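Local coordinates for protein tricorn protease (Thermoplasma acidophilum, PDB 1K32) that hydrolyses peptide bonds as a serine protease and probably degrades peptides further downstream of the proteasome in a protein disassembly line, at residues Pro20-Asp25 and Gly256-Phe261; Trp36-Lys41 and Glu278-Gly283. All blocks are in the same frame, centred on the assembly; numbering follows the deposited sequence.

Interaction 1: Pro20-Asp25 and Gly256-Phe261; sequences PDIHGD and GRRILF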
loop_
_atom_site.group_PDB
_atom_site.type_symbol
_atom_site.label_atom_id
_atom_site.label_comp_id
_atom_site.label_asym_id
_atom_site.label_seq_id
_atom_site.Cartn_x
_atom_site.Cartn_y
_atom_site.Cartn_z
ATOM N N PRO A 20 69.260 -9.103 16.711
ATOM C CA PRO A 20 70.231 -8.018 16.771
ATOM C C PRO A 20 71.155 -7.929 15.561
ATOM O O PRO A 20 71.248 -8.852 14.763
ATOM C CB PRO A 20 71.004 -8.373 18.022
ATOM C CG PRO A 20 71.191 -9.877 17.800
ATOM C CD PRO A 20 69.811 -10.326 17.332
ATOM N N ASP A 21 71.844 -6.802 15.457
ATOM C CA ASP A 21 72.827 -6.571 14.408
ATOM C C ASP A 21 73.917 -5.845 15.183
ATOM O O ASP A 21 73.669 -5.335 16.270
ATOM C CB ASP A 21 72.279 -5.678 13.290
ATOM C CG ASP A 21 73.214 -5.621 12.066
ATOM O OD1 ASP A 21 72.903 -4.879 11.104
ATOM O OD2 ASP A 21 74.257 -6.319 12.062
ATOM N N ILE A 22 75.124 -5.799 14.650
ATOM C CA ILE A 22 76.192 -5.148 15.382
ATOM C C ILE A 22 77.118 -4.388 14.459
ATOM O O ILE A 22 77.326 -4.784 13.321
ATOM C CB ILE A 22 77.014 -6.185 16.175
ATOM C CG1 ILE A 22 78.134 -5.487 16.949
ATOM C CG2 ILE A 22 77.580 -7.227 15.220
ATOM C CD1 ILE A 22 78.862 -6.384 17.921
ATOM N N HIS A 23 77.650 -3.281 14.965
ATOM C CA HIS A 23 78.598 -2.451 14.224
ATOM C C HIS A 23 79.519 -1.821 15.255
ATOM O O HIS A 23 79.121 -0.915 15.984
ATOM C CB HIS A 23 77.895 -1.352 13.430
ATOM C CG HIS A 23 78.810 -0.609 12.506
ATOM N ND1 HIS A 23 79.167 -1.092 11.265
ATOM C CD2 HIS A 23 79.490 0.552 12.666
ATOM C CE1 HIS A 23 80.029 -0.263 10.703
ATOM N NE2 HIS A 23 80.242 0.742 11.532
ATOM N N GLY A 24 80.749 -2.317 15.320
ATOM C CA GLY A 24 81.706 -1.800 16.284
ATOM C C GLY A 24 81.250 -2.068 17.708
ATOM O O GLY A 24 81.102 -3.218 18.121
ATOM N N ASP A 25 81.034 -0.999 18.464
ATOM C CA ASP A 25 80.583 -1.118 19.843
ATOM C C ASP A 25 79.096 -0.846 19.957
ATOM O O ASP A 25 78.580 -0.683 21.066
ATOM C CB ASP A 25 81.325 -0.132 20.743
ATOM C CG ASP A 25 82.764 -0.521 20.961
ATOM O OD1 ASP A 25 82.993 -1.694 21.324
ATOM O OD2 ASP A 25 83.655 0.339 20.774
ATOM N N GLY A 256 81.777 -7.835 10.445
ATOM C CA GLY A 256 82.998 -8.297 9.816
ATOM C C GLY A 256 84.035 -8.758 10.818
ATOM O O GLY A 256 85.017 -9.405 10.459
ATOM N N ARG A 257 83.823 -8.438 12.088
ATOM C CA ARG A 257 84.775 -8.837 13.107
ATOM C C ARG A 257 84.120 -9.740 14.146
ATOM O O ARG A 257 84.611 -10.827 14.424
ATOM C CB ARG A 257 85.371 -7.591 13.772
ATOM N N ARG A 258 83.007 -9.286 14.711
ATOM C CA ARG A 258 82.286 -10.057 15.714
ATOM C C ARG A 258 80.894 -10.484 15.231
ATOM O O ARG A 258 80.324 -9.885 14.317
ATOM C CB ARG A 258 82.151 -9.235 16.992
ATOM C CG ARG A 258 83.478 -8.761 17.531
ATOM C CD ARG A 258 83.302 -7.449 18.257
ATOM N NE ARG A 258 83.033 -7.625 19.673
ATOM C CZ ARG A 258 82.656 -6.642 20.477
ATOM N NH1 ARG A 258 82.440 -6.881 21.762
ATOM N NH2 ARG A 258 82.473 -5.426 19.990
ATOM N N ILE A 259 80.351 -11.527 15.855
ATOM C CA ILE A 259 79.026 -12.021 15.494
ATOM C C ILE A 259 78.058 -11.851 16.654
ATOM O O ILE A 259 78.344 -12.236 17.782
ATOM C CB ILE A 259 79.050 -13.510 15.085
ATOM C CG1 ILE A 259 79.889 -13.692 13.818
ATOM C CG2 ILE A 259 77.627 -14.001 14.822
ATOM C CD1 ILE A 259 80.012 -15.116 13.387
ATOM N N LEU A 260 76.909 -11.261 16.353
ATOM C CA LEU A 260 75.871 -11.012 17.335
ATOM C C LEU A 260 74.680 -11.934 17.059
ATOM O O LEU A 260 74.386 -12.243 15.906
ATOM C CB LEU A 260 75.436 -9.556 17.219
ATOM C CG LEU A 260 74.438 -9.036 18.240
ATOM C CD1 LEU A 260 75.022 -9.124 19.618
ATOM C CD2 LEU A 260 74.096 -7.597 17.897
ATOM N N PHE A 261 73.990 -12.370 18.111
ATOM C CA PHE A 261 72.838 -13.248 17.938
ATOM C C PHE A 261 71.906 -13.214 19.156
ATOM O O PHE A 261 72.257 -12.700 20.207
ATOM C CB PHE A 261 73.307 -14.690 17.637
ATOM C CG PHE A 261 73.966 -15.391 18.806
ATOM C CD1 PHE A 261 73.205 -16.117 19.727
ATOM C CD2 PHE A 261 75.349 -15.318 18.991
ATOM C CE1 PHE A 261 73.819 -16.764 20.821
ATOM C CE2 PHE A 261 75.970 -15.955 20.073
ATOM C CZ PHE A 261 75.209 -16.678 20.989
#

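Interaction 2: Trp36-Lys41 and Glu278-Gly283; sequences WEHDLK and EKIEIG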
loop_
_atom_site.group_PDB
_atom_site.type_symbol
_atom_site.label_atom_id
_atom_site.label_comp_id
_atom_site.label_asym_id
_atom_site.label_seq_id
_atom_site.Cartn_x
_atom_site.Cartn_y
_atom_site.Cartn_z
ATOM N N TRP A 36 65.927 -0.708 19.258
ATOM C CA TRP A 36 66.741 -0.080 20.293
ATOM C C TRP A 36 68.214 -0.122 19.916
ATOM O O TRP A 36 68.627 -0.923 19.077
ATOM C CB TRP A 36 66.568 -0.807 21.638
ATOM C CG TRP A 36 65.188 -0.760 22.219
ATOM C CD1 TRP A 36 64.080 -1.417 21.758
ATOM C CD2 TRP A 36 64.771 -0.042 23.390
ATOM N NE1 TRP A 36 63.004 -1.157 22.571
ATOM C CE2 TRP A 36 63.400 -0.316 23.580
ATOM C CE3 TRP A 36 65.423 0.809 24.293
ATOM C CZ2 TRP A 36 62.666 0.227 24.638
ATOM C CZ3 TRP A 36 64.691 1.355 25.349
ATOM C CH2 TRP A 36 63.326 1.059 25.511
ATOM N N GLU A 37 69.010 0.735 20.547
ATOM C CA GLU A 37 70.442 0.758 20.290
ATOM C C GLU A 37 71.173 0.712 21.630
ATOM O O GLU A 37 70.823 1.426 22.569
ATOM C CB GLU A 37 70.859 2.012 19.501
ATOM C CG GLU A 37 72.221 1.853 18.846
ATOM C CD GLU A 37 72.683 3.073 18.066
ATOM O OE1 GLU A 37 73.194 4.027 18.693
ATOM O OE2 GLU A 37 72.536 3.079 16.822
ATOM N N HIS A 38 72.177 -0.151 21.711
ATOM C CA HIS A 38 72.960 -0.307 22.923
ATOM C C HIS A 38 74.442 -0.100 22.622
ATOM O O HIS A 38 74.982 -0.671 21.678
ATOM C CB HIS A 38 72.715 -1.703 23.509
ATOM C CG HIS A 38 73.496 -1.983 24.754
ATOM N ND1 HIS A 38 74.623 -2.778 24.763
ATOM C CD2 HIS A 38 73.320 -1.564 26.028
ATOM C CE1 HIS A 38 75.105 -2.835 25.992
ATOM N NE2 HIS A 38 74.333 -2.108 26.779
ATOM N N ASP A 39 75.089 0.749 23.409
ATOM C CA ASP A 39 76.511 1.009 23.230
ATOM C C ASP A 39 77.283 0.200 24.266
ATOM O O ASP A 39 77.106 0.380 25.472
ATOM C CB ASP A 39 76.819 2.503 23.390
ATOM C CG ASP A 39 78.318 2.792 23.408
ATOM O OD1 ASP A 39 79.045 2.306 22.517
ATOM O OD2 ASP A 39 78.773 3.508 24.316
ATOM N N LEU A 40 78.129 -0.701 23.779
ATOM C CA LEU A 40 78.934 -1.558 24.634
ATOM C C LEU A 40 79.953 -0.760 25.434
ATOM O O LEU A 40 80.348 -1.168 26.523
ATOM C CB LEU A 40 79.670 -2.595 23.787
ATOM C CG LEU A 40 78.801 -3.567 22.999
ATOM C CD1 LEU A 40 79.637 -4.283 21.947
ATOM C CD2 LEU A 40 78.159 -4.542 23.971
ATOM N N LYS A 41 80.382 0.375 24.893
ATOM C CA LYS A 41 81.373 1.194 25.581
ATOM C C LYS A 41 80.786 1.914 26.787
ATOM O O LYS A 41 81.312 1.808 27.888
ATOM C CB LYS A 41 81.989 2.211 24.613
ATOM C CG LYS A 41 83.149 3.005 25.203
ATOM C CD LYS A 41 83.828 3.864 24.142
ATOM C CE LYS A 41 85.119 4.481 24.667
ATOM N NZ LYS A 41 85.770 5.343 23.634
ATOM N N GLU A 278 79.921 -14.081 24.907
ATOM C CA GLU A 278 79.580 -13.198 26.010
ATOM C C GLU A 278 78.156 -12.670 25.919
ATOM O O GLU A 278 77.688 -12.239 24.856
ATOM C CB GLU A 278 80.560 -12.018 26.081
ATOM C CG GLU A 278 80.646 -11.165 24.821
ATOM C CD GLU A 278 81.525 -9.928 25.007
ATOM O OE1 GLU A 278 81.663 -9.129 24.048
ATOM O OE2 GLU A 278 82.077 -9.752 26.116
ATOM N N LYS A 279 77.471 -12.715 27.052
ATOM C CA LYS A 279 76.110 -12.231 27.136
ATOM C C LYS A 279 76.171 -10.735 27.395
ATOM O O LYS A 279 76.925 -10.280 28.253
ATOM C CB LYS A 279 75.377 -12.920 28.281
ATOM C CG LYS A 279 73.978 -12.401 28.499
ATOM C CD LYS A 279 73.316 -13.100 29.664
ATOM C CE LYS A 279 71.943 -12.527 29.920
ATOM N NZ LYS A 279 72.011 -11.076 30.196
ATOM N N ILE A 280 75.399 -9.967 26.639
ATOM C CA ILE A 280 75.383 -8.529 26.829
ATOM C C ILE A 280 74.367 -8.205 27.918
ATOM O O ILE A 280 73.229 -8.683 27.885
ATOM C CB ILE A 280 74.997 -7.813 25.538
ATOM C CG1 ILE A 280 75.869 -8.332 24.400
ATOM C CG2 ILE A 280 75.195 -6.314 25.690
ATOM C CD1 ILE A 280 75.316 -8.004 23.049
ATOM N N GLU A 281 74.796 -7.407 28.890
ATOM C CA GLU A 281 73.939 -7.013 30.000
ATOM C C GLU A 281 73.171 -5.759 29.629
ATOM O O GLU A 281 73.737 -4.664 29.600
ATOM C CB GLU A 281 74.785 -6.749 31.248
ATOM C CG GLU A 281 75.578 -7.950 31.701
ATOM C CD GLU A 281 74.688 -9.112 32.099
ATOM O OE1 GLU A 281 75.213 -10.230 32.299
ATOM O OE2 GLU A 281 73.462 -8.904 32.218
ATOM N N ILE A 282 71.880 -5.917 29.352
ATOM C CA ILE A 282 71.059 -4.774 28.969
ATOM C C ILE A 282 70.091 -4.316 30.053
ATOM O O ILE A 282 69.920 -3.118 30.251
ATOM C CB ILE A 282 70.295 -5.067 27.667
ATOM C CG1 ILE A 282 71.306 -5.282 26.538
ATOM C CG2 ILE A 282 69.360 -3.916 27.330
ATOM C CD1 ILE A 282 70.690 -5.599 25.194
ATOM N N GLY A 283 69.463 -5.249 30.757
ATOM C CA GLY A 283 68.548 -4.848 31.816
ATOM C C GLY A 283 67.135 -4.467 31.396
ATOM O O GLY A 283 66.782 -4.550 30.216
#

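Interaction 1: Pro20-Asp25 and Gly256-Phe261
L260 lies between P20 and I22, and its side chain can be traced atom by atom. CB rests on the branch of I22, with L260 CB to I22 CG2 at 3.7 Å. With chi1 at -175°, CG is carried opposite the backbone N and onto the proline ring, where L260 CG and P20 CG are 3.4 Å apart, closer than usual for carbons. CD1 turns on toward I280. CD2 is modelled implausibly near P20 CB and D21 O, so its placement is doubtful. The strand axes run 156° apart, nearly antiparallel, yet no clear hydrogen bond links the two segments; side chains make the contact. D21 points the other way, and its OD1 accepts a hydrogen bond from F60 N. At the outer end, I22 CD1 covers one face of the R258 guanidinium, 4.3 Å from NH2. G24 O lies near the guanidinium plane, with R258 NH2 3.2 Å from it. D25 OD1 makes a long salt bridge to R258 NH2 at 4.0 Å, the carboxylate plane turned 80° from the guanidinium. R258 NH1 is taken by E278. The chemistry is thus graded: hydrophobic burial does most of the joining, and a weak charge pairing borders it.

Interaction 2: Trp36-Lys41 and Glu278-Gly283
The H38 ring meets two isoleucines of E278-G283, and this is the compact part of the contact. I282 CG1 stands over the middle of one ring face, 4.3 Å from the centroid and only 8° off the ring normal, a CH-pi arrangement. I280 presents CG2 obliquely to the same ring, placed there by a torsion that sets this methyl opposite the backbone N. H38 reaches across because its own chi1 is 179°, which extends the ring away from strand 34-39. L40 adds a looser touch, crossing I280 at about a right angle with L40 CD2 3.9 Å from I280 CG2. F29 and T45 of the same sheet as H38 pack against both H38 and I282. The backbones stay well apart: H38 CA and I282 CA are separated by 7.8 Å, no hydrogen bond spans the segments, and only 175 Å² is buried. On the solvent side, E281 turns its carboxylate away from W36-K41 and forms a salt bridge within its own segment to K279, two residues back, K279 NZ to E281 OE2 at 3.3 Å. Side-chain packing between separate antiparallel sheets, here the first and last of six successive ones, is the arrangement of adjoining blades in a six-bladed beta-propeller.

In the fold
Interactions 1 and 2 join the same two sheets, 18-49 and 249-279, at centres about 11 Å apart, so they are two steps along one blade-to-blade interface. Interaction 1 uses strands 18-23 and 259-263, mostly buried, and covers about twice the area. Interaction 2 uses strand 34-39 and the end of strand 277-279 with its following loop, and is only partly buried. Apolar contact dominates both, but a guanidinium and a carboxylate edge the first, whereas the second relies on an imidazole face. They meet through L260 CD1 and I280 CD1, 3.6 Å apart, through the R258-E278 salt bridge, and through a probable hydrogen bond from L40 N to D25 O.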